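Local coordinates for protein phosphomethylpyrimidine kinase (Pyrococcus furiosus, PDB 2PB9) that probably makes thiamine phosphate and phosphorylates hydroxymethylpyrimidine and its phosphate, this chain being the C-terminal ThiN-family domain, which probably carries the thiamine phosphate synthase step, at residues V16-E20 / S63-V67; T33-Y37 / A74-L78; Y85-Y89 / E152-I157; Y92-I98 / M168-R174; I111-F117 / K182-L186. All coordinates share one frame; numbering follows the deposited sequence.

Interaction 1 of 5, residues V16-E20 / S63-V67; sequences VREFE and SVKAV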
# COMPACT_ATOMS: atom_id res chain seq x y z
N VAL A 16 -9.25 31.22 13.16
CA VAL A 16 -9.48 30.88 11.77
C VAL A 16 -9.24 32.10 10.88
O VAL A 16 -8.68 31.99 9.78
CB VAL A 16 -10.92 30.37 11.55
CG1 VAL A 16 -11.20 30.16 10.08
CG2 VAL A 16 -11.13 29.06 12.31
N ARG A 17 -9.66 33.27 11.36
CA ARG A 17 -9.47 34.49 10.59
C ARG A 17 -7.98 34.81 10.56
O ARG A 17 -7.43 35.18 9.52
CB ARG A 17 -10.25 35.65 11.21
CG ARG A 17 -10.75 36.66 10.17
CD ARG A 17 -11.21 38.01 10.74
NE ARG A 17 -12.30 37.92 11.70
CZ ARG A 17 -12.14 37.71 13.01
NH1 ARG A 17 -10.92 37.56 13.52
NH2 ARG A 17 -13.21 37.64 13.81
N GLU A 18 -7.31 34.65 11.69
CA GLU A 18 -5.88 34.93 11.71
C GLU A 18 -5.11 33.85 10.93
O GLU A 18 -4.13 34.15 10.26
CB GLU A 18 -5.36 35.03 13.14
CG GLU A 18 -3.87 35.35 13.20
CD GLU A 18 -3.37 35.67 14.59
OE1 GLU A 18 -3.72 34.94 15.54
OE2 GLU A 18 -2.62 36.66 14.74
N PHE A 19 -5.56 32.61 11.05
CA PHE A 19 -4.90 31.57 10.29
C PHE A 19 -4.84 31.89 8.80
O PHE A 19 -3.81 31.85 8.17
CB PHE A 19 -5.58 30.22 10.50
CG PHE A 19 -5.03 29.13 9.63
CD1 PHE A 19 -3.81 28.55 9.91
CD2 PHE A 19 -5.74 28.69 8.52
CE1 PHE A 19 -3.30 27.55 9.11
CE2 PHE A 19 -5.23 27.69 7.71
CZ PHE A 19 -4.01 27.12 8.01
N GLU A 20 -6.01 32.31 8.31
CA GLU A 20 -6.14 32.72 6.91
C GLU A 20 -5.23 33.91 6.60
O GLU A 20 -4.54 33.91 5.58
CB GLU A 20 -7.58 33.14 6.60
CG GLU A 20 -8.58 32.03 6.56
CD GLU A 20 -9.96 32.54 6.22
OE1 GLU A 20 -10.43 33.46 6.92
OE2 GLU A 20 -10.58 32.02 5.26
N SER A 63 -3.56 31.16 -1.90
CA SER A 63 -3.97 31.39 -0.53
C SER A 63 -4.91 30.30 -0.04
O SER A 63 -5.06 29.25 -0.67
CB SER A 63 -4.65 32.76 -0.41
OG SER A 63 -5.73 32.88 -1.31
N VAL A 64 -5.54 30.55 1.10
CA VAL A 64 -6.45 29.58 1.68
C VAL A 64 -7.79 30.23 1.94
O VAL A 64 -7.91 31.45 2.01
CB VAL A 64 -5.89 29.05 3.01
CG1 VAL A 64 -4.43 28.67 2.83
CG2 VAL A 64 -6.05 30.09 4.11
N LYS A 65 -8.82 29.40 2.09
CA LYS A 65 -10.14 29.93 2.33
C LYS A 65 -10.96 28.97 3.17
O LYS A 65 -10.96 27.76 2.93
CB LYS A 65 -10.84 30.18 0.99
CG LYS A 65 -12.25 30.73 1.09
CD LYS A 65 -12.81 31.06 -0.28
CE LYS A 65 -14.27 31.47 -0.20
NZ LYS A 65 -14.79 31.89 -1.52
N ALA A 66 -11.62 29.51 4.19
CA ALA A 66 -12.48 28.72 5.06
C ALA A 66 -13.79 28.71 4.31
O ALA A 66 -14.41 29.76 4.14
CB ALA A 66 -12.65 29.40 6.40
N VAL A 67 -14.22 27.55 3.83
CA VAL A 67 -15.45 27.48 3.05
C VAL A 67 -16.69 27.96 3.79
O VAL A 67 -17.61 28.48 3.17
CB VAL A 67 -15.72 26.05 2.54
CG1 VAL A 67 -17.06 26.00 1.81
CG2 VAL A 67 -14.59 25.63 1.62

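Interaction 2 of 5, residues T33-Y37 / A74-L78; sequences TNFVY and ASDHL. With PO4 (phosphate ion), chain C.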
# COMPACT_ATOMS: atom_id res chain seq x y z
N THR A 33 -8.13 21.73 5.49
CA THR A 33 -7.74 21.85 6.87
C THR A 33 -8.93 22.26 7.74
O THR A 33 -9.71 23.15 7.38
CB THR A 33 -6.58 22.87 7.06
OG1 THR A 33 -5.36 22.30 6.58
CG2 THR A 33 -6.42 23.26 8.54
N ASN A 34 -9.08 21.57 8.86
CA ASN A 34 -10.13 21.88 9.80
C ASN A 34 -9.44 22.26 11.11
O ASN A 34 -8.43 21.67 11.49
CB ASN A 34 -11.08 20.70 9.98
CG ASN A 34 -12.51 21.14 10.26
OD1 ASN A 34 -13.45 20.39 10.02
ND2 ASN A 34 -12.67 22.36 10.76
N PHE A 35 -9.99 23.25 11.78
CA PHE A 35 -9.44 23.76 13.03
C PHE A 35 -10.59 23.61 14.03
O PHE A 35 -11.68 24.14 13.82
CB PHE A 35 -9.06 25.23 12.81
CG PHE A 35 -8.16 25.80 13.86
CD1 PHE A 35 -7.64 27.09 13.70
CD2 PHE A 35 -7.86 25.10 15.03
CE1 PHE A 35 -6.83 27.67 14.69
CE2 PHE A 35 -7.06 25.67 16.03
CZ PHE A 35 -6.55 26.96 15.85
N VAL A 36 -10.35 22.87 15.11
CA VAL A 36 -11.41 22.66 16.09
C VAL A 36 -11.13 23.10 17.51
O VAL A 36 -9.98 23.29 17.91
CB VAL A 36 -11.86 21.17 16.16
CG1 VAL A 36 -12.29 20.69 14.81
CG2 VAL A 36 -10.73 20.30 16.72
N TYR A 37 -12.22 23.26 18.25
CA TYR A 37 -12.16 23.65 19.65
C TYR A 37 -13.37 22.99 20.31
O TYR A 37 -14.52 23.33 20.04
CB TYR A 37 -12.23 25.17 19.77
CG TYR A 37 -11.89 25.69 21.15
CD1 TYR A 37 -11.30 24.87 22.11
CD2 TYR A 37 -12.14 27.03 21.48
CE1 TYR A 37 -10.97 25.35 23.36
CE2 TYR A 37 -11.80 27.53 22.73
CZ TYR A 37 -11.22 26.69 23.66
OH TYR A 37 -10.89 27.20 24.89
N ALA A 74 -19.30 20.55 13.12
CA ALA A 74 -18.81 20.82 11.77
C ALA A 74 -17.73 19.82 11.38
O ALA A 74 -17.72 19.30 10.27
CB ALA A 74 -18.27 22.26 11.68
N SER A 75 -16.82 19.55 12.31
CA SER A 75 -15.73 18.61 12.08
C SER A 75 -16.08 17.19 12.56
O SER A 75 -16.72 17.02 13.60
CB SER A 75 -14.48 19.10 12.80
OG SER A 75 -13.66 18.03 13.19
N ASP A 76 -15.67 16.18 11.81
CA ASP A 76 -15.94 14.81 12.21
C ASP A 76 -14.67 14.05 12.57
O ASP A 76 -14.59 13.44 13.63
CB ASP A 76 -16.68 14.05 11.11
CG ASP A 76 -16.66 12.54 11.33
OD1 ASP A 76 -16.93 12.10 12.48
OD2 ASP A 76 -16.36 11.79 10.37
N HIS A 77 -13.68 14.09 11.68
CA HIS A 77 -12.44 13.37 11.90
C HIS A 77 -11.48 13.99 12.91
O HIS A 77 -10.90 13.28 13.73
CB HIS A 77 -11.75 13.17 10.55
CG HIS A 77 -12.50 12.27 9.62
ND1 HIS A 77 -12.26 12.21 8.27
CD2 HIS A 77 -13.47 11.35 9.87
CE1 HIS A 77 -13.03 11.29 7.72
NE2 HIS A 77 -13.78 10.75 8.67
N LEU A 78 -11.31 15.30 12.85
CA LEU A 78 -10.42 15.96 13.78
C LEU A 78 -11.06 16.01 15.17
O LEU A 78 -10.36 15.96 16.18
CB LEU A 78 -10.11 17.38 13.29
CG LEU A 78 -8.84 17.99 13.90
CD1 LEU A 78 -7.64 17.16 13.47
CD2 LEU A 78 -8.66 19.43 13.45
P PO4 C . -12.99 16.93 9.30
O1 PO4 C . -11.70 16.66 8.60
O2 PO4 C . -13.55 18.22 8.79
O3 PO4 C . -13.94 15.82 8.98
O4 PO4 C . -12.75 17.02 10.76

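Interaction 3 of 5, residues Y85-Y89 / E152-I157; sequences YMRFY and ERPDII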
# COMPACT_ATOMS: atom_id res chain seq x y z
N TYR A 85 -7.92 12.49 22.35
CA TYR A 85 -6.72 13.06 22.95
C TYR A 85 -7.04 13.56 24.36
O TYR A 85 -6.24 13.41 25.27
CB TYR A 85 -6.22 14.19 22.06
CG TYR A 85 -4.88 14.77 22.45
CD1 TYR A 85 -3.71 14.38 21.79
CD2 TYR A 85 -4.79 15.77 23.42
CE1 TYR A 85 -2.49 14.98 22.08
CE2 TYR A 85 -3.58 16.38 23.72
CZ TYR A 85 -2.43 15.99 23.05
OH TYR A 85 -1.24 16.61 23.34
N MSE A 86 -8.22 14.16 24.52
CA MSE A 86 -8.65 14.69 25.81
C MSE A 86 -8.74 13.60 26.88
O MSE A 86 -8.60 13.87 28.07
CB MSE A 86 -9.99 15.42 25.67
CG MSE A 86 -9.86 16.78 24.99
SE MSE A 86 -11.51 17.53 24.29
CE MSE A 86 -12.11 18.51 25.84
N ARG A 87 -8.99 12.37 26.44
CA ARG A 87 -9.08 11.26 27.37
C ARG A 87 -7.75 11.10 28.11
O ARG A 87 -7.67 10.41 29.12
CB ARG A 87 -9.40 9.97 26.61
CG ARG A 87 -10.85 9.56 26.68
CD ARG A 87 -11.19 8.51 25.62
NE ARG A 87 -10.27 7.38 25.66
CZ ARG A 87 -10.13 6.51 24.66
NH1 ARG A 87 -10.87 6.64 23.56
NH2 ARG A 87 -9.25 5.52 24.77
N PHE A 88 -6.72 11.77 27.61
CA PHE A 88 -5.39 11.71 28.20
C PHE A 88 -4.96 13.07 28.72
O PHE A 88 -4.26 13.17 29.72
CB PHE A 88 -4.40 11.20 27.16
CG PHE A 88 -4.72 9.82 26.68
CD1 PHE A 88 -4.31 8.70 27.39
CD2 PHE A 88 -5.49 9.63 25.54
CE1 PHE A 88 -4.65 7.42 26.97
CE2 PHE A 88 -5.84 8.35 25.11
CZ PHE A 88 -5.41 7.25 25.83
N TYR A 89 -5.36 14.13 28.02
CA TYR A 89 -5.03 15.48 28.42
C TYR A 89 -6.26 16.31 28.18
O TYR A 89 -6.38 16.99 27.16
CB TYR A 89 -3.88 16.01 27.58
CG TYR A 89 -2.72 15.05 27.53
CD1 TYR A 89 -2.64 14.08 26.53
CD2 TYR A 89 -1.72 15.09 28.51
CE1 TYR A 89 -1.58 13.18 26.50
CE2 TYR A 89 -0.66 14.20 28.48
CZ TYR A 89 -0.59 13.25 27.48
OH TYR A 89 0.48 12.38 27.44
N GLU A 152 6.10 11.64 27.44
CA GLU A 152 5.51 12.96 27.62
C GLU A 152 4.26 13.13 26.77
O GLU A 152 3.78 12.18 26.14
CB GLU A 152 6.53 14.05 27.25
CG GLU A 152 7.93 13.81 27.79
CD GLU A 152 8.65 12.67 27.08
OE1 GLU A 152 9.09 12.86 25.93
OE2 GLU A 152 8.76 11.57 27.68
N ARG A 153 3.72 14.34 26.76
CA ARG A 153 2.54 14.66 25.97
C ARG A 153 2.96 15.16 24.60
O ARG A 153 3.70 16.13 24.47
CB ARG A 153 1.69 15.73 26.66
CG ARG A 153 0.45 16.12 25.87
CD ARG A 153 -0.28 17.30 26.49
NE ARG A 153 0.56 18.49 26.53
CZ ARG A 153 1.06 19.07 25.45
NH1 ARG A 153 0.79 18.58 24.25
NH2 ARG A 153 1.83 20.14 25.57
N PRO A 154 2.50 14.48 23.54
CA PRO A 154 2.88 14.93 22.21
C PRO A 154 1.99 16.05 21.67
O PRO A 154 0.79 15.86 21.47
CB PRO A 154 2.80 13.66 21.38
CG PRO A 154 1.70 12.91 22.03
CD PRO A 154 1.97 13.11 23.51
N ASP A 155 2.59 17.21 21.45
CA ASP A 155 1.86 18.36 20.91
C ASP A 155 1.57 18.08 19.44
O ASP A 155 0.60 18.59 18.88
CB ASP A 155 2.72 19.62 21.02
CG ASP A 155 3.03 19.98 22.45
OD1 ASP A 155 2.21 20.69 23.06
OD2 ASP A 155 4.09 19.53 22.96
N ILE A 156 2.45 17.28 18.83
CA ILE A 156 2.32 16.92 17.42
C ILE A 156 2.24 15.42 17.24
O ILE A 156 3.05 14.65 17.75
CB ILE A 156 3.53 17.39 16.59
CG1 ILE A 156 3.81 18.86 16.84
CG2 ILE A 156 3.27 17.14 15.11
CD1 ILE A 156 4.53 19.09 18.15
N ILE A 157 1.23 15.01 16.49
CA ILE A 157 1.03 13.60 16.18
C ILE A 157 0.80 13.57 14.68
O ILE A 157 0.04 14.36 14.14
CB ILE A 157 -0.20 13.03 16.93
CG1 ILE A 157 0.04 13.08 18.45
CG2 ILE A 157 -0.46 11.58 16.48
CD1 ILE A 157 -1.11 12.59 19.29

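Interaction 4 of 5, residues Y92-I98 / M168-R174; sequences YRSAINI and MILVFGR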
# COMPACT_ATOMS: atom_id res chain seq x y z
N TYR A 92 -6.52 19.88 26.54
CA TYR A 92 -6.25 20.14 25.14
C TYR A 92 -7.44 19.86 24.24
O TYR A 92 -7.55 18.78 23.66
CB TYR A 92 -5.04 19.32 24.70
CG TYR A 92 -3.78 19.79 25.36
CD1 TYR A 92 -3.59 19.63 26.73
CD2 TYR A 92 -2.81 20.48 24.63
CE1 TYR A 92 -2.47 20.16 27.38
CE2 TYR A 92 -1.68 21.01 25.26
CZ TYR A 92 -1.52 20.84 26.64
OH TYR A 92 -0.43 21.38 27.26
N ARG A 93 -8.32 20.85 24.12
CA ARG A 93 -9.51 20.70 23.30
C ARG A 93 -9.48 21.46 22.00
O ARG A 93 -10.53 21.77 21.43
CB ARG A 93 -10.75 21.09 24.09
CG ARG A 93 -10.52 22.09 25.18
CD ARG A 93 -11.21 21.60 26.42
NE ARG A 93 -11.61 22.71 27.27
CZ ARG A 93 -12.51 23.63 26.94
NH1 ARG A 93 -13.11 23.58 25.76
NH2 ARG A 93 -12.79 24.61 27.78
N SER A 94 -8.28 21.75 21.52
CA SER A 94 -8.12 22.43 20.25
C SER A 94 -7.11 21.62 19.46
O SER A 94 -6.28 20.92 20.04
CB SER A 94 -7.61 23.85 20.45
OG SER A 94 -7.58 24.55 19.21
N ALA A 95 -7.19 21.71 18.14
CA ALA A 95 -6.27 21.00 17.27
C ALA A 95 -6.45 21.50 15.85
O ALA A 95 -7.37 22.27 15.57
CB ALA A 95 -6.54 19.48 17.34
N ILE A 96 -5.56 21.06 14.96
CA ILE A 96 -5.63 21.44 13.56
C ILE A 96 -4.84 20.44 12.72
O ILE A 96 -3.78 19.96 13.15
CB ILE A 96 -5.08 22.86 13.32
CG1 ILE A 96 -5.32 23.27 11.87
CG2 ILE A 96 -3.58 22.91 13.60
CD1 ILE A 96 -4.94 24.70 11.59
N ASN A 97 -5.35 20.09 11.55
CA ASN A 97 -4.61 19.16 10.73
C ASN A 97 -4.02 19.88 9.52
O ASN A 97 -4.71 20.63 8.82
CB ASN A 97 -5.48 17.97 10.28
CG ASN A 97 -6.63 18.38 9.36
OD1 ASN A 97 -7.68 18.82 9.81
ND2 ASN A 97 -6.42 18.22 8.05
N ILE A 98 -2.73 19.67 9.31
CA ILE A 98 -2.06 20.28 8.19
C ILE A 98 -1.38 19.23 7.34
O ILE A 98 -1.19 18.09 7.77
CB ILE A 98 -1.02 21.30 8.66
CG1 ILE A 98 -0.03 20.64 9.62
CG2 ILE A 98 -1.71 22.46 9.34
CD1 ILE A 98 1.10 21.57 10.06
N MSE A 168 -1.04 12.78 7.45
CA MSE A 168 -1.45 14.00 8.14
C MSE A 168 -0.54 14.33 9.30
O MSE A 168 0.14 13.46 9.86
CB MSE A 168 -2.86 13.87 8.72
CG MSE A 168 -3.98 14.22 7.78
SE MSE A 168 -3.75 15.96 6.96
CE MSE A 168 -4.15 15.39 5.15
N ILE A 169 -0.56 15.60 9.67
CA ILE A 169 0.19 16.09 10.80
C ILE A 169 -0.87 16.79 11.63
O ILE A 169 -1.56 17.70 11.16
CB ILE A 169 1.31 17.09 10.36
CG1 ILE A 169 2.47 16.31 9.70
CG2 ILE A 169 1.79 17.92 11.56
CD1 ILE A 169 3.60 17.19 9.19
N LEU A 170 -1.03 16.33 12.87
CA LEU A 170 -1.98 16.93 13.79
C LEU A 170 -1.19 17.67 14.87
O LEU A 170 -0.17 17.17 15.37
CB LEU A 170 -2.85 15.84 14.44
CG LEU A 170 -3.44 14.81 13.47
CD1 LEU A 170 -4.22 13.77 14.24
CD2 LEU A 170 -4.33 15.48 12.45
N VAL A 171 -1.63 18.87 15.20
CA VAL A 171 -0.99 19.67 16.22
C VAL A 171 -2.07 20.11 17.18
O VAL A 171 -3.10 20.65 16.76
CB VAL A 171 -0.26 20.89 15.63
CG1 VAL A 171 -0.98 21.38 14.40
CG2 VAL A 171 -0.16 21.99 16.67
N PHE A 172 -1.82 19.89 18.48
CA PHE A 172 -2.80 20.17 19.53
C PHE A 172 -2.35 21.35 20.38
O PHE A 172 -1.20 21.67 20.54
CB PHE A 172 -3.02 18.94 20.40
CG PHE A 172 -3.31 17.69 19.62
CD1 PHE A 172 -2.32 17.09 18.86
CD2 PHE A 172 -4.58 17.14 19.63
CE1 PHE A 172 -2.59 15.94 18.14
CE2 PHE A 172 -4.85 15.99 18.91
CZ PHE A 172 -3.86 15.39 18.16
N GLY A 173 -3.39 21.95 20.99
CA GLY A 173 -3.22 23.08 21.88
C GLY A 173 -4.38 23.07 22.85
O GLY A 173 -5.38 22.38 22.62
N ARG A 174 -4.27 23.82 23.94
CA ARG A 174 -5.34 23.85 24.91
C ARG A 174 -6.47 24.77 24.44
O ARG A 174 -7.59 24.67 24.92
CB ARG A 174 -4.79 24.30 26.26
CG ARG A 174 -3.65 23.42 26.73
CD ARG A 174 -3.18 23.84 28.09
NE ARG A 174 -2.81 25.25 28.14
CZ ARG A 174 -2.59 25.91 29.27
NH1 ARG A 174 -2.70 25.29 30.43
NH2 ARG A 174 -2.28 27.20 29.24

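Interaction 5 of 5, residues I111-F117 / K182-L186; sequences IAQERGF and KIKML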
# COMPACT_ATOMS: atom_id res chain seq x y z
N ILE A 111 12.05 22.43 15.09
CA ILE A 111 11.43 23.42 15.97
C ILE A 111 11.02 22.83 17.30
O ILE A 111 11.18 23.46 18.34
CB ILE A 111 10.20 24.05 15.31
CG1 ILE A 111 10.65 24.97 14.18
CG2 ILE A 111 9.37 24.80 16.35
CD1 ILE A 111 9.51 25.60 13.43
N ALA A 112 10.46 21.62 17.27
CA ALA A 112 10.05 20.98 18.51
C ALA A 112 11.32 20.86 19.34
O ALA A 112 11.31 21.10 20.55
CB ALA A 112 9.47 19.60 18.23
N GLN A 113 12.42 20.50 18.67
CA GLN A 113 13.71 20.35 19.33
C GLN A 113 14.06 21.66 20.01
O GLN A 113 14.37 21.70 21.20
CB GLN A 113 14.78 19.98 18.30
N GLU A 114 14.01 22.74 19.24
CA GLU A 114 14.29 24.08 19.74
C GLU A 114 13.32 24.48 20.86
O GLU A 114 13.66 24.39 22.04
CB GLU A 114 14.20 25.10 18.61
CG GLU A 114 15.40 25.13 17.68
CD GLU A 114 15.15 25.96 16.43
OE1 GLU A 114 14.44 27.00 16.54
OE2 GLU A 114 15.65 25.58 15.35
N ARG A 115 12.11 24.90 20.48
CA ARG A 115 11.10 25.32 21.45
C ARG A 115 10.77 24.21 22.45
O ARG A 115 9.89 24.36 23.30
CB ARG A 115 9.82 25.74 20.73
CG ARG A 115 9.99 26.91 19.76
CD ARG A 115 10.07 28.26 20.47
NE ARG A 115 9.63 29.36 19.59
CZ ARG A 115 10.12 29.60 18.37
NH1 ARG A 115 11.08 28.80 17.87
NH2 ARG A 115 9.67 30.62 17.64
N GLY A 116 11.48 23.09 22.33
CA GLY A 116 11.30 21.97 23.24
C GLY A 116 9.92 21.41 23.51
O GLY A 116 9.29 21.74 24.51
N PHE A 117 9.44 20.55 22.61
CA PHE A 117 8.15 19.89 22.79
C PHE A 117 8.05 18.61 21.97
O PHE A 117 8.60 18.50 20.88
CB PHE A 117 6.97 20.84 22.50
CG PHE A 117 7.03 21.53 21.18
CD1 PHE A 117 6.86 20.83 19.99
CD2 PHE A 117 7.23 22.91 21.12
CE1 PHE A 117 6.87 21.49 18.77
CE2 PHE A 117 7.25 23.58 19.90
CZ PHE A 117 7.07 22.87 18.72
N LYS A 182 1.74 27.64 17.39
CA LYS A 182 2.69 26.64 16.93
C LYS A 182 2.81 26.77 15.42
O LYS A 182 3.90 26.64 14.85
CB LYS A 182 2.19 25.22 17.25
CG LYS A 182 1.88 24.93 18.70
CD LYS A 182 3.07 24.34 19.42
CE LYS A 182 2.75 24.09 20.88
NZ LYS A 182 2.38 25.36 21.59
N ILE A 183 1.68 27.01 14.77
CA ILE A 183 1.66 27.15 13.32
C ILE A 183 2.50 28.34 12.90
O ILE A 183 3.28 28.27 11.95
CB ILE A 183 0.22 27.31 12.81
CG1 ILE A 183 -0.59 26.05 13.14
CG2 ILE A 183 0.22 27.57 11.30
CD1 ILE A 183 -0.02 24.78 12.54
N LYS A 184 2.32 29.46 13.61
CA LYS A 184 3.06 30.67 13.31
C LYS A 184 4.56 30.35 13.31
O LYS A 184 5.29 30.79 12.42
CB LYS A 184 2.73 31.75 14.34
CG LYS A 184 1.40 32.49 14.08
CD LYS A 184 0.96 33.31 15.29
CE LYS A 184 0.53 34.73 14.93
NZ LYS A 184 -0.59 34.77 13.95
N MSE A 185 5.01 29.59 14.31
CA MSE A 185 6.41 29.19 14.42
C MSE A 185 6.86 28.45 13.17
O MSE A 185 7.94 28.71 12.62
CB MSE A 185 6.62 28.26 15.61
CG MSE A 185 6.54 28.88 16.98
SE MSE A 185 6.79 27.50 18.35
CE MSE A 185 5.05 27.63 19.22
N LEU A 186 6.01 27.52 12.75
CA LEU A 186 6.27 26.69 11.58
C LEU A 186 6.65 27.50 10.35
O LEU A 186 7.12 26.95 9.35
CB LEU A 186 5.04 25.83 11.28
CG LEU A 186 5.24 24.66 10.32
CD1 LEU A 186 6.37 23.77 10.83
CD2 LEU A 186 3.95 23.88 10.20

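Interaction 1 of 5, residues V16-E20 / S63-V67
The carboxylate of Glu20 reaches across to the backbone of the facing strand, where Ala66 N donates to Glu20 OE2 over 2.9 Å with an angle of 150° at the hydrogen. The donor meets the anti side of the carboxylate and sits 30° out of its plane. Glutamate suits this place because its length lets a helix side chain supply the acceptor that a strand N-H needs. Glu20 CG is anti to the carbonyl carbon (chi1 -70°) and the chain runs on extended, which carries the acid group past Val64. On the way CG lies 4.0 Å from Val64 CG2, so the aliphatic part of the glutamate packs while its end bonds. Next to the acid group, small Ala66 turns CB toward the helix and meets Val16 CG1 at 4.0 Å. Phe19 reaches Val64 CG2 more distantly, through CE2 at 4.4 Å. Ile57 touches Val16, Phe19, Val64 and Ala66 alike, adding an apolar partner from strand 57-59. Lys65 points away, and its NZ bonds to Val67 O of the second subunit. The arrangement is that of an amphipathic helix, 5-21, laid nearly antiparallel over the strand 64-66 of a two-stranded beta hairpin.

Interaction 2 of 5, residues T33-Y37 / A74-L78
Val36 points both of its methyl branches at the segment 74-78. CG1 is turned to Ser75 CB and OG, while CG2 meets Leu78 CD2 at 4.0 Å, the two side chains meeting at a slant. A branched valine suits the strand because one residue can cover both neighbours. Leu78 brings CD2 against the backbone carbonyl of Asn34, filling the angle between strand 35-38 and the first turn of helix 77-86. Asn34 turns its side chain toward the same segment, where it borders both Ser75 CB and the bound phosphate. Ser75 holds OG anti to its own backbone N (chi1 151°), which swings the hydroxyl to the ion, and OG donates to phosphate O4 over 2.8 Å. Leu78 N gives O4 a second bond of 3.1 Å, almost straight at 177°. His77 N is just as straight in its bond to O3, at 3.2 Å, and Asp76 N adds only weak bonds to O3 and O4. Arg56 NE adds a bond from outside the two segments. Replacing Asn34 by an alanine would probably strip the phosphate of its amide neighbour and open a gap beside Ser75 CB. The ion itself probably came from the crystallisation liquor, but backbone N-H groups at a helix start, a serine hydroxyl and an arginine together suit a negatively charged oxyanion. This chemistry is consistent with a place for a phosphate group of the phosphorylated substrates expected for this family.

Interaction 3 of 5, residues Y85-Y89 / E152-I157
Tyr85 OH is used both ways: it accepts from Arg153 NH1 over 3.0 Å and donates to Pro154 O over 2.9 Å. The first bond lies close to the guanidinium plane, with an angle of 156° at the hydrogen. In the second the hydroxyl stands above the carbonyl plane, not on a lone pair. Tyrosine fits here because one hydroxyl at the end of a long rigid ring can both donate and accept. Arg153 NH2 is taken by Asp155 OD1 at 2.6 Å in a salt bridge on the syn side of the carboxylate, to which NH1 adds a weak bond. The contact joins the end of helix 77-86 to strand 154-159, on the helix-covered flank of the domain's mixed sheet. Tyr89 covers the aliphatic part of the arginine: Arg153 CG lies 3.3 Å from the ring centroid, over the face, in a CH-pi contact. Arg153 bends at chi3 (61°), which turns its guanidinium nearly perpendicular to the Tyr89 ring and toward Tyr85 OH and Asp155. Ile157 CD1 packs at the edge of the Tyr85 ring, 3.9 Å from CE1, while Phe172 stacks on the same ring. Glu152 OE1 makes its own salt bridge with Lys118 NZ.

Interaction 4 of 5, residues Y92-I98 / M168-R174
Two neighbouring strands in the middle of the mixed sheet, 94-98 and 168-173, form an antiparallel ladder here, with Ser94 facing Gly173, Ile96 facing Val171 and Ile98 facing Ile169 as hydrogen-bonded pairs. At the Ile98 end both bonds are sound: Ile98 N to Ile169 O is 2.9 Å, and Ile169 N to Ile98 O is 3.2 Å. In the middle, Val171 N bonds to Ile96 O, whereas the return bond from Ile96 N is weak. Beta-branched residues suit this extended backbone, and Ile96 and Val171 both belong to the face packed against helix 176-185. The face with Ala95, Asn97, Leu170 and Phe172 turns to helix 77-86; there the small Ala95 accepts the bulk of Phe172, CB to CD2 being 3.8 Å. Asn97 is buried but satisfied, OD1 by Asn34 N and ND2 by Gly32 O, while its CB touches Leu170 CD2. Beyond the ladder Tyr92 lies against Arg174, whose NH2 makes a salt bridge with Glu178 OE2. Exchanging Tyr92 for an alanine would probably leave Arg174 held mainly by its polar end, without the ring face against its CG. Arg174 CG stands over the centre of the Tyr92 ring, 3.3 Å from the centroid and 12° off the normal, in a CH-pi contact.

Interaction 5 of 5, residues I111-F117 / K182-L186
Met185, modelled as selenomethionine, carries most of this contact, its SE meeting Ile111, Arg115 and Phe117. Arg115 comes nearest, with CG 3.5 Å from Met185 SE, and one face of its guanidinium lies over Met185 CG, offset toward the rim. The Phe117 ring presents its edge, so that CE2 is 4.2 Å from SE. Ile111 CG2 adds a further contact with SE at 4.2 Å. Methionine's flexible, unbranched chain and its thioether, with selenium standing in for sulfur, suit a place shared by an arginine, an aromatic edge and a branched aliphatic. A chi1 of -73° and an extended chi2 carry SE out to 111-117; the bend at chi3 then turns only the terminal methyl. Next to this group, Ile111 CD1 reaches Leu186 CA at 3.9 Å, and Lys182 lays CD beside Phe117 CE2 at 4.3 Å; the ammonium is farther away and at most weakly drawn to the ring. In Arg115 a bend at chi2 (-78°) lays the guanidinium against Met185, while the residue as a whole stays exposed. In the next shell, Asp155 and Ile156 touch Phe117, while Asp155 and Val171 touch Lys182. Gly116, whose phi is positive, lets the chain leave helix 102-114 and bring Phe117 round toward helix 176-185. The turn fits a Schellman motif closing that helix, with bonds less surely placed, and the whole is a surface packing of two helix ends in the alpha/beta domain.

Overall arrangement
The mixed sheet joins interactions 2, 3 and 4, with interactions 1 and 5 packed around it. Interaction 4 is at its middle, about 3 Å from the centre of the chain. Interactions 2 and 3 lie about 9 Å from it, centre to centre, meeting it through strands 35-38 and 154-159, and both use helix 77-86. Asn97 of interaction 4 is about 5 Å by its side chain from the phosphate held in interaction 2. Interactions 1 and 5 are farther out but joined by a salt bridge, Glu18 OE2 to Lys184 NZ at 2.9 Å. Ile98 of interaction 4 packs on Leu186 of interaction 5, while interactions 1 and 3 lie on opposite sides of the chain's centre.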